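Local coordinates for protein aryl acylamidase (bacterium CSBL00001, PDB 4YJ6) that probably hydrolyses the amide bond of aryl acylamides, as a bacterial hydrolase of the amidase signature family, at residues G98-L103 / S133-F138; P218-Y223 / C323-I328. One frame throughout, in Å; residues are numbered along the deposited sequence.

Interaction 1 (G98-L103 / S133-F138)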
ATOM      1  N   GLY A  98      -0.495  10.731   9.541  1.00 14.14           N
ATOM      2  CA  GLY A  98      -1.135   9.585  10.164  1.00 14.05           C
ATOM      3  C   GLY A  98      -1.744   9.876  11.530  1.00 14.65           C
ATOM      4  O   GLY A  98      -1.630   9.080  12.470  1.00 15.56           O
ATOM      5  N   GLY A  99      -2.386  11.031  11.668  1.00 15.70           N
ATOM      6  CA  GLY A  99      -3.199  11.255  12.849  1.00 16.38           C
ATOM      7  C   GLY A  99      -2.453  11.894  14.003  1.00 17.19           C
ATOM      8  O   GLY A  99      -2.740  11.614  15.168  1.00 19.99           O
ATOM      9  N   ILE A 100      -1.504  12.766  13.702  1.00 17.44           N
ATOM     10  CA  ILE A 100      -0.866  13.558  14.754  1.00 18.33           C
ATOM     11  C   ILE A 100      -1.713  14.797  14.998  1.00 20.67           C
ATOM     12  O   ILE A 100      -1.779  15.676  14.143  1.00 17.29           O
ATOM     13  CB  ILE A 100       0.546  13.962  14.365  1.00 17.99           C
ATOM     14  CG1 ILE A 100       1.412  12.702  14.163  1.00 15.08           C
ATOM     15  CG2 ILE A 100       1.162  14.906  15.433  1.00 19.53           C
ATOM     16  CD1 ILE A 100       2.849  13.032  13.786  1.00 16.93           C
ATOM     17  N   ARG A 101      -2.381  14.837  16.154  1.00 21.01           N
ATOM     18  CA  ARG A 101      -3.350  15.908  16.449  1.00 23.47           C
ATOM     19  C   ARG A 101      -2.708  17.297  16.333  1.00 21.33           C
ATOM     20  O   ARG A 101      -3.352  18.239  15.864  1.00 21.14           O
ATOM     21  CB  ARG A 101      -3.953  15.708  17.842  1.00 25.52           C
ATOM     22  CG  ARG A 101      -4.716  16.921  18.348  1.00 27.84           C
ATOM     23  CD  ARG A 101      -5.270  16.643  19.736  1.00 31.30           C
ATOM     24  NE  ARG A 101      -6.499  15.863  19.669  1.00 39.18           N
ATOM     25  CZ  ARG A 101      -7.700  16.407  19.480  1.00 41.83           C
ATOM     26  NH1 ARG A 101      -7.820  17.732  19.342  1.00 42.12           N
ATOM     27  NH2 ARG A 101      -8.785  15.634  19.428  1.00 43.96           N
ATOM     28  N   ALA A 102      -1.438  17.431  16.735  1.00 19.06           N
ATOM     29  CA  ALA A 102      -0.774  18.721  16.706  1.00 19.60           C
ATOM     30  C   ALA A 102      -0.653  19.281  15.292  1.00 22.03           C
ATOM     31  O   ALA A 102      -0.415  20.479  15.118  1.00 20.98           O
ATOM     32  CB  ALA A 102       0.627  18.626  17.326  1.00 23.21           C
ATOM     33  N   LEU A 103      -0.791  18.420  14.288  1.00 18.58           N
ATOM     34  CA  LEU A 103      -0.654  18.867  12.893  1.00 19.33           C
ATOM     35  C   LEU A 103      -1.994  19.111  12.206  1.00 22.86           C
ATOM     36  O   LEU A 103      -2.023  19.308  10.989  1.00 21.90           O
ATOM     37  CB  LEU A 103       0.107  17.800  12.076  1.00 17.09           C
ATOM     38  CG  LEU A 103       1.563  17.606  12.501  1.00 22.22           C
ATOM     39  CD1 LEU A 103       2.221  16.472  11.662  1.00 16.74           C
ATOM     40  CD2 LEU A 103       2.291  18.908  12.311  1.00 22.49           C
ATOM     41  N   SER A 133      -4.008   6.682   8.179  1.00 13.24           N
ATOM     42  CA  SER A 133      -2.740   5.962   8.369  1.00 15.12           C
ATOM     43  C   SER A 133      -2.424   6.032   9.869  1.00 13.90           C
ATOM     44  O   SER A 133      -2.852   6.976  10.540  1.00 13.07           O
ATOM     45  CB  SER A 133      -1.614   6.667   7.547  1.00 13.98           C
ATOM     46  OG  SER A 133      -0.282   6.225   7.907  1.00 13.68           O
ATOM     47  N   PRO A 134      -1.668   5.050  10.397  1.00 13.74           N
ATOM     48  CA  PRO A 134      -1.077   5.170  11.729  1.00 13.54           C
ATOM     49  C   PRO A 134       0.000   6.251  11.744  1.00 13.74           C
ATOM     50  O   PRO A 134       0.534   6.659  10.692  1.00 13.62           O
ATOM     51  CB  PRO A 134      -0.408   3.801  11.938  1.00 12.81           C
ATOM     52  CG  PRO A 134       0.031   3.417  10.536  1.00 12.86           C
ATOM     53  CD  PRO A 134      -1.177   3.852   9.684  1.00 13.12           C
ATOM     54  N   VAL A 135       0.323   6.725  12.936  1.00 12.98           N
ATOM     55  CA  VAL A 135       1.254   7.833  13.094  1.00 14.12           C
ATOM     56  C   VAL A 135       2.593   7.504  12.449  1.00 13.43           C
ATOM     57  O   VAL A 135       3.177   6.470  12.717  1.00 13.46           O
ATOM     58  CB  VAL A 135       1.461   8.186  14.597  1.00 14.87           C
ATOM     59  CG1 VAL A 135       2.649   9.136  14.776  1.00 14.73           C
ATOM     60  CG2 VAL A 135       0.144   8.757  15.207  1.00 16.49           C
ATOM     61  N   TYR A 136       3.048   8.396  11.572  1.00 12.81           N
ATOM     62  CA  TYR A 136       4.333   8.253  10.874  1.00 14.89           C
ATOM     63  C   TYR A 136       4.439   6.925  10.107  1.00 13.89           C
ATOM     64  O   TYR A 136       5.544   6.496   9.745  1.00 14.06           O
ATOM     65  CB  TYR A 136       5.519   8.410  11.852  1.00 13.59           C
ATOM     66  CG  TYR A 136       5.975   9.848  12.056  1.00 13.30           C
ATOM     67  CD1 TYR A 136       6.476  10.572  10.994  1.00 14.76           C
ATOM     68  CD2 TYR A 136       5.916  10.477  13.318  1.00 13.09           C
ATOM     69  CE1 TYR A 136       6.911  11.889  11.156  1.00 15.56           C
ATOM     70  CE2 TYR A 136       6.348  11.785  13.491  1.00 15.68           C
ATOM     71  CZ  TYR A 136       6.837  12.485  12.408  1.00 15.03           C
ATOM     72  OH  TYR A 136       7.274  13.785  12.533  1.00 16.20           O
ATOM     73  N   GLY A 137       3.298   6.316   9.794  1.00 12.96           N
ATOM     74  CA  GLY A 137       3.294   5.033   9.088  1.00 13.34           C
ATOM     75  C   GLY A 137       3.905   3.879   9.891  1.00 13.68           C
ATOM     76  O   GLY A 137       4.136   2.815   9.339  1.00 14.71           O
ATOM     77  N   PHE A 138       4.131   4.070  11.194  1.00 13.50           N
ATOM     78  CA  PHE A 138       5.110   3.208  11.896  1.00 13.59           C
ATOM     79  C   PHE A 138       4.432   1.973  12.519  1.00 12.78           C
ATOM     80  O   PHE A 138       4.587   1.688  13.717  1.00 14.27           O
ATOM     81  CB  PHE A 138       5.913   4.034  12.932  1.00 14.47           C
ATOM     82  CG  PHE A 138       7.354   3.567  13.125  1.00 15.64           C
ATOM     83  CD1 PHE A 138       7.641   2.389  13.791  1.00 20.00           C
ATOM     84  CD2 PHE A 138       8.410   4.332  12.680  1.00 20.36           C
ATOM     85  CE1 PHE A 138       8.990   1.967  13.977  1.00 18.42           C
ATOM     86  CE2 PHE A 138       9.744   3.904  12.848  1.00 21.73           C
ATOM     87  CZ  PHE A 138      10.009   2.715  13.500  1.00 18.71           C
TER
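G98 presses its bare backbone against the chain from S133 to V135, its CA 4.2 Å from that of V135. The CA of G98 sends a weak C-H...O contact to P134 O (3.4 Å, nearly straight at 161°), and its own carbonyl oxygen lies against the CA of V135 and the branch CG2. S133 CB rests 3.9 Å from G98 CA. A side chain on G98 would run into P134 O, so the approach depends on glycine. No hydrogen bond crosses here; G98 O and V135 N are 3.1 Å apart but poorly angled. I100 extends its longer branch beside V135 and toward Y136. CG1 of I100 meets CG1 of V135 at 3.8 Å, the two side chains crossing at about a right angle, and CD1 of I100 reaches CE2 of the Y136 ring at 3.7 Å. V135 can serve both neighbours because its CG1 stands anti to the backbone N (chi1 168°), leaving CG2 for the G98 carbonyl.

S133 OG bonds in the carbonyl plane to a lone pair of P134 O at 2.9 Å and so sets that carbonyl; G137 N donates to the same oxygen, closing the type II beta turn P134-G137. An alanine in place of S133 would remove OG, leaving P134 O with G137 N alone of these two donors, and the turn would probably be less firmly set. N144 holds the S133 carbonyl, and the Y136 hydroxyl is hydrogen-bonded to that of S333. The contact joins the loops following strands 80-84 and 126-131, and Y136 packs on helices 315-339 and 354-363.

Interaction 2 (P218-Y223 / C323-I328)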
ATOM      1  N   PRO A 218      18.587   7.772   4.722  1.00 22.02           N
ATOM      2  CA  PRO A 218      19.085   6.431   5.016  1.00 20.96           C
ATOM      3  C   PRO A 218      17.984   5.397   5.239  1.00 20.88           C
ATOM      4  O   PRO A 218      18.268   4.322   5.785  1.00 19.95           O
ATOM      5  CB  PRO A 218      19.882   6.648   6.311  1.00 23.79           C
ATOM      6  CG  PRO A 218      19.178   7.761   6.981  1.00 22.63           C
ATOM      7  CD  PRO A 218      18.733   8.677   5.880  1.00 23.20           C
ATOM      8  N   GLY A 219      16.751   5.697   4.837  1.00 18.23           N
ATOM      9  CA  GLY A 219      15.663   4.762   5.060  1.00 16.99           C
ATOM     10  C   GLY A 219      15.629   3.637   4.028  1.00 14.33           C
ATOM     11  O   GLY A 219      16.463   3.554   3.116  1.00 15.56           O
ATOM     12  N   PRO A 220      14.679   2.718   4.179  1.00 14.73           N
ATOM     13  CA  PRO A 220      14.458   1.685   3.148  1.00 12.89           C
ATOM     14  C   PRO A 220      13.904   2.308   1.869  1.00 13.74           C
ATOM     15  O   PRO A 220      13.580   3.512   1.814  1.00 11.40           O
ATOM     16  CB  PRO A 220      13.376   0.790   3.759  1.00 12.51           C
ATOM     17  CG  PRO A 220      13.072   1.341   5.110  1.00 16.37           C
ATOM     18  CD  PRO A 220      13.634   2.724   5.211  1.00 17.10           C
ATOM     19  N   TYR A 221      13.781   1.499   0.830  1.00 11.87           N
ATOM     20  CA  TYR A 221      13.102   2.000  -0.362  1.00 11.16           C
ATOM     21  C   TYR A 221      11.637   2.338  -0.025  1.00 11.01           C
ATOM     22  O   TYR A 221      10.948   1.547   0.621  1.00 11.14           O
ATOM     23  CB  TYR A 221      13.138   0.927  -1.451  1.00  9.69           C
ATOM     24  CG  TYR A 221      14.475   0.636  -2.082  1.00 12.06           C
ATOM     25  CD1 TYR A 221      15.248   1.651  -2.627  1.00 12.70           C
ATOM     26  CD2 TYR A 221      14.951  -0.678  -2.169  1.00  9.47           C
ATOM     27  CE1 TYR A 221      16.462   1.370  -3.253  1.00 12.82           C
ATOM     28  CE2 TYR A 221      16.154  -0.961  -2.812  1.00 10.86           C
ATOM     29  CZ  TYR A 221      16.899   0.073  -3.346  1.00 14.11           C
ATOM     30  OH  TYR A 221      18.077  -0.197  -3.995  1.00 10.69           O
ATOM     31  N   LEU A 222      11.151   3.466  -0.548  1.00  9.84           N
ATOM     32  CA  LEU A 222       9.776   3.914  -0.320  1.00  8.61           C
ATOM     33  C   LEU A 222       9.073   3.979  -1.667  1.00  9.73           C
ATOM     34  O   LEU A 222       9.670   4.431  -2.662  1.00  9.66           O
ATOM     35  CB  LEU A 222       9.750   5.336   0.267  1.00 10.89           C
ATOM     36  CG  LEU A 222      10.627   5.525   1.520  1.00 10.27           C
ATOM     37  CD1 LEU A 222      10.538   7.012   2.021  1.00 13.36           C
ATOM     38  CD2 LEU A 222      10.171   4.572   2.634  1.00 12.19           C
ATOM     39  N   TYR A 223       7.811   3.571  -1.685  1.00  9.30           N
ATOM     40  CA  TYR A 223       7.055   3.497  -2.919  1.00  8.12           C
ATOM     41  C   TYR A 223       5.658   4.077  -2.769  1.00  9.67           C
ATOM     42  O   TYR A 223       5.036   3.964  -1.697  1.00 10.90           O
ATOM     43  CB  TYR A 223       6.812   2.021  -3.251  1.00  9.31           C
ATOM     44  CG  TYR A 223       8.026   1.120  -3.201  1.00 10.61           C
ATOM     45  CD1 TYR A 223       8.911   1.059  -4.300  1.00 10.33           C
ATOM     46  CD2 TYR A 223       8.277   0.310  -2.093  1.00  9.89           C
ATOM     47  CE1 TYR A 223      10.019   0.209  -4.291  1.00 11.19           C
ATOM     48  CE2 TYR A 223       9.417  -0.563  -2.086  1.00  8.37           C
ATOM     49  CZ  TYR A 223      10.262  -0.581  -3.186  1.00  9.96           C
ATOM     50  OH  TYR A 223      11.345  -1.430  -3.217  1.00  9.37           O
ATOM     51  N   CYS A 323      13.329  -0.848  11.615  1.00 11.53           N
ATOM     52  CA  CYS A 323      12.853   0.210  12.504  1.00 11.81           C
ATOM     53  C   CYS A 323      13.858   1.328  12.642  1.00 12.17           C
ATOM     54  O   CYS A 323      13.483   2.504  12.640  1.00 12.09           O
ATOM     55  CB  CYS A 323      12.516  -0.360  13.897  1.00 12.63           C
ATOM     56  SG  CYS A 323      11.005  -1.374  13.923  1.00 13.10           S
ATOM     57  N   ARG A 324      15.141   0.994  12.786  1.00 12.53           N
ATOM     58  CA  ARG A 324      16.132   2.051  12.869  1.00 12.93           C
ATOM     59  C   ARG A 324      16.222   2.851  11.563  1.00 13.44           C
ATOM     60  O   ARG A 324      16.350   4.075  11.588  1.00 13.89           O
ATOM     61  CB  ARG A 324      17.512   1.469  13.218  1.00 13.64           C
ATOM     62  CG  ARG A 324      17.640   1.061  14.708  1.00 14.42           C
ATOM     63  CD  ARG A 324      19.085   0.685  15.045  1.00 16.03           C
ATOM     64  NE  ARG A 324      19.486  -0.532  14.331  1.00 14.74           N
ATOM     65  CZ  ARG A 324      19.374  -1.774  14.789  1.00 16.32           C
ATOM     66  NH1 ARG A 324      18.872  -2.039  16.019  1.00 15.80           N
ATOM     67  NH2 ARG A 324      19.750  -2.781  14.011  1.00 13.02           N
HETATM   68  N   MSE A 325      16.190   2.163  10.415  1.00 13.29           N
HETATM   69  CA  MSE A 325      16.269   2.875   9.137  1.00 15.50           C
HETATM   70  C   MSE A 325      15.108   3.832   8.905  1.00 15.26           C
HETATM   71  O   MSE A 325      15.318   4.932   8.396  1.00 15.57           O
HETATM   72  CB  MSE A 325      16.348   1.851   7.997  1.00 14.76           C
HETATM   73  CG  MSE A 325      17.666   1.213   8.015  1.00 15.26           C
HETATM   74 SE   MSE A 325      17.510  -0.325   6.832  1.00 44.71          SE
HETATM   75  CE  MSE A 325      17.179   0.532   5.177  1.00 21.03           C
ATOM     76  N   ILE A 326      13.894   3.433   9.273  1.00 12.92           N
ATOM     77  CA  ILE A 326      12.724   4.317   9.155  1.00 14.05           C
ATOM     78  C   ILE A 326      12.781   5.442  10.195  1.00 14.78           C
ATOM     79  O   ILE A 326      12.362   6.589   9.967  1.00 13.63           O
ATOM     80  CB  ILE A 326      11.408   3.491   9.390  1.00 16.12           C
ATOM     81  CG1 ILE A 326      11.200   2.535   8.217  1.00 17.22           C
ATOM     82  CG2 ILE A 326      10.175   4.441   9.588  1.00 18.97           C
ATOM     83  CD1 ILE A 326      10.524   3.212   6.991  1.00 17.61           C
ATOM     84  N   ALA A 327      13.301   5.105  11.364  1.00 12.83           N
ATOM     85  CA  ALA A 327      13.316   6.066  12.463  1.00 13.68           C
ATOM     86  C   ALA A 327      14.213   7.277  12.157  1.00 14.59           C
ATOM     87  O   ALA A 327      13.920   8.354  12.614  1.00 13.64           O
ATOM     88  CB  ALA A 327      13.788   5.363  13.776  1.00 13.77           C
ATOM     89  N   ILE A 328      15.317   7.109  11.421  1.00 14.88           N
ATOM     90  CA  ILE A 328      16.235   8.223  11.208  1.00 13.87           C
ATOM     91  C   ILE A 328      15.540   9.393  10.495  1.00 15.40           C
ATOM     92  O   ILE A 328      15.537  10.525  10.989  1.00 13.49           O
ATOM     93  CB  ILE A 328      17.550   7.775  10.494  1.00 12.96           C
ATOM     94  CG1 ILE A 328      18.330   6.838  11.431  1.00 16.68           C
ATOM     95  CG2 ILE A 328      18.413   8.999  10.137  1.00 17.30           C
ATOM     96  CD1 ILE A 328      19.434   6.004  10.736  1.00 19.53           C
TER
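P220 lies across I326 at about a right angle, with CD and CG of its ring against the tip of the isoleucine; P220 CD to I326 CD1 is 3.6 Å. The CA-CB bond of I326 leads away from the proline, and the longer branch comes back to it through CG1 and CD1, with chi2 at -83°. M325, a selenomethionine, points toward the loop and runs past the other side of the link between G219 and P220. Its chain bends at the last torsion (chi3 64°), which carries the methyl CE over the proline backbone, 3.5 Å from P220 N, while M325 CB rests 4.0 Å from P220 CD. Three residues on from M325, on the same side of the helix, I328 meets P218 obliquely: its short branch CG2 abuts P218 CG at 3.5 Å, a tight carbon pair.

Between the two prolines, the CA of G219 makes a weak C-H...O contact with M325 O at 3.4 Å. R378 packs on M325 and makes a cation-pi contact with Y221, while F438 adds a second neighbour to M325, so helices 368-389 and 434-439 close around this part of helix 315-339. No hydrogen bond links 218-223 to 323-328. The fit therefore rests on shape and apolar contact: the proline rings are rigid, lack an N-H to donate, and set hydrocarbon against the helix.

How the interactions relate
Interaction 1 closes before interaction 2 opens along the chain, and their centres lie about 16 Å apart, each about 16 Å from the centre of the chain. Helix 315-339, which carries segment 323-328, connects them through F138. CE2 of F138 is 3.3 Å from CG2 of I326 and its CZ 3.6 Å from C323 O, while its ring also meets W359 of helix 354-363. Loops 133-138 and 218-223, one after a strand of the three-stranded sheet and one between strands 198-201 and 223-228 of the eight-stranded sheet, thus meet on one helix, with 98-103 joined to it through 133-138, tying parts of the amidase fold distant in sequence together.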